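Local coordinates for protein beta-2-microglobulin (Ctenopharyngodon idella, PDB 6LBE) that probably serves as the light chain of MHC class I molecules in a bony fish, pairing with the heavy chain for peptide presentation, at residues B[81-86]-B[91-96]. Residues are numbered along the deposited sequence; the frame is centred on the assembly and turned at random.
Sequences CRVRHM and KSYTWE
Cys81 and Tyr93 face each other as an antiparallel hydrogen-bonded pair. Cys81 N reaches Tyr93 O at 2.8 Å, and Tyr93 N returns a bond to Cys81 O at 2.7 Å. Val83 and Lys91 form the next such pair; the bond from Lys91 N to Val83 O is almost straight, with 179° at the hydrogen. Between them, Arg82 and Ser92 are a non-hydrogen-bonded pair on the other face of the sheet, where Arg82 CG lies 3.8 Å from Ser92 CB.

The Tyr93 side chain runs outward along Cys81 and Val83. Its CB passes 3.7 Å from Cys81 O. CG lies beside the backbone N (chi1 -57°), which directs the ring back along its own strand toward Lys91. CD1 then meets Cys81 O at 3.6 Å, with the oxygen at the ring edge. Farther out, CE1 comes within 4.3 Å of Val83 CB, an apolar contact at an oblique angle to the ring. At the tip, OH accepts a long hydrogen bond from Lys91 NZ, whose chain bends at its last two torsions to get there.

Cys81 SG forms the disulfide with Cys26 of strand 22-29, tying together the two sheets of the immunoglobulin C1-type sandwich. Strand 91-94 lies at the edge of its four-stranded sheet within this chain, and strand 79-85 pairs on its other side with strand 36-42. Val8 of strand 7-12, in the facing sheet, touches both Val83 and Tyr93.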
# COMPACT_ATOMS: atom_id res chain seq x y z
N CYS B 81 12.53 9.46 11.49
CA CYS B 81 12.54 8.23 10.73
C CYS B 81 13.86 8.18 9.98
O CYS B 81 14.21 9.15 9.30
CB CYS B 81 11.36 8.18 9.76
SG CYS B 81 11.29 6.64 8.87
N ARG B 82 14.59 7.08 10.14
CA ARG B 82 15.86 6.87 9.47
C ARG B 82 15.72 5.72 8.49
O ARG B 82 15.30 4.62 8.88
CB ARG B 82 16.97 6.54 10.46
CG ARG B 82 17.52 7.73 11.23
CD ARG B 82 18.68 7.30 12.10
NE ARG B 82 19.09 8.33 13.04
CZ ARG B 82 20.08 8.15 13.92
NH1 ARG B 82 20.73 7.00 13.94
NH2 ARG B 82 20.43 9.12 14.76
N VAL B 83 16.11 5.96 7.24
CA VAL B 83 15.93 5.01 6.15
C VAL B 83 17.28 4.69 5.51
O VAL B 83 18.07 5.60 5.21
CB VAL B 83 14.95 5.57 5.09
CG1 VAL B 83 14.98 4.70 3.83
CG2 VAL B 83 13.55 5.61 5.66
N ARG B 84 17.55 3.40 5.32
CA ARG B 84 18.76 2.93 4.67
C ARG B 84 18.34 2.06 3.50
O ARG B 84 17.75 0.99 3.70
CB ARG B 84 19.65 2.18 5.66
CG ARG B 84 21.11 2.09 5.22
CD ARG B 84 21.32 0.99 4.19
NE ARG B 84 21.04 -0.31 4.79
CZ ARG B 84 20.57 -1.36 4.11
NH1 ARG B 84 20.34 -1.26 2.81
NH2 ARG B 84 20.34 -2.50 4.75
N HIS B 85 18.62 2.51 2.29
CA HIS B 85 18.24 1.79 1.09
C HIS B 85 19.50 1.32 0.37
O HIS B 85 20.35 2.14 0.00
CB HIS B 85 17.42 2.67 0.16
CG HIS B 85 17.06 2.01 -1.13
ND1 HIS B 85 17.31 2.59 -2.36
CD2 HIS B 85 16.44 0.83 -1.39
CE1 HIS B 85 16.86 1.79 -3.31
NE2 HIS B 85 16.33 0.72 -2.75
N MET B 86 19.57 0.02 0.10
CA MET B 86 20.71 -0.56 -0.57
C MET B 86 21.97 -0.25 0.20
O MET B 86 22.02 -0.37 1.39
CB MET B 86 20.81 -0.00 -1.96
CG MET B 86 19.78 -0.42 -2.94
SD MET B 86 19.45 -2.13 -2.99
CE MET B 86 21.02 -2.84 -3.07
N LYS B 91 19.62 7.73 5.75
CA LYS B 91 19.05 9.06 5.62
C LYS B 91 17.93 9.25 6.64
O LYS B 91 17.14 8.35 6.90
CB LYS B 91 18.58 9.28 4.19
CG LYS B 91 19.77 9.14 3.22
CD LYS B 91 19.40 9.34 1.75
CE LYS B 91 19.33 10.83 1.38
NZ LYS B 91 18.26 11.60 2.12
N SER B 92 17.92 10.43 7.26
CA SER B 92 17.09 10.73 8.41
C SER B 92 16.10 11.83 8.07
O SER B 92 16.45 12.83 7.44
CB SER B 92 17.95 11.16 9.60
OG SER B 92 17.19 11.87 10.56
N TYR B 93 14.85 11.65 8.52
CA TYR B 93 13.73 12.52 8.18
C TYR B 93 13.00 12.85 9.47
O TYR B 93 12.58 11.94 10.19
CB TYR B 93 12.78 11.84 7.18
CG TYR B 93 13.44 11.41 5.90
CD1 TYR B 93 14.17 10.21 5.82
CD2 TYR B 93 13.36 12.20 4.76
CE1 TYR B 93 14.79 9.82 4.65
CE2 TYR B 93 13.97 11.80 3.58
CZ TYR B 93 14.68 10.62 3.54
OH TYR B 93 15.28 10.25 2.36
N THR B 94 12.83 14.15 9.74
CA THR B 94 12.37 14.62 11.05
C THR B 94 10.86 14.85 11.06
O THR B 94 10.32 15.56 10.21
CB THR B 94 13.10 15.90 11.42
OG1 THR B 94 14.52 15.67 11.36
CG2 THR B 94 12.73 16.33 12.83
N TRP B 95 10.18 14.26 12.02
CA TRP B 95 8.75 14.47 12.11
C TRP B 95 8.45 15.92 12.46
O TRP B 95 8.96 16.45 13.46
CB TRP B 95 8.14 13.53 13.14
CG TRP B 95 6.68 13.77 13.37
CD1 TRP B 95 5.64 13.44 12.52
CD2 TRP B 95 6.08 14.37 14.52
NE1 TRP B 95 4.45 13.82 13.08
CE2 TRP B 95 4.68 14.38 14.31
CE3 TRP B 95 6.59 14.90 15.71
CZ2 TRP B 95 3.79 14.91 15.25
CZ3 TRP B 95 5.71 15.42 16.63
CH2 TRP B 95 4.32 15.42 16.40
N GLU B 96 7.63 16.56 11.62
CA GLU B 96 7.17 17.91 11.86
C GLU B 96 5.67 17.91 12.11
O GLU B 96 4.90 17.57 11.20
CB GLU B 96 7.51 18.80 10.67
CG GLU B 96 8.99 18.95 10.41
CD GLU B 96 9.72 19.66 11.54
OE1 GLU B 96 9.06 20.19 12.47
OE2 GLU B 96 10.98 19.70 11.48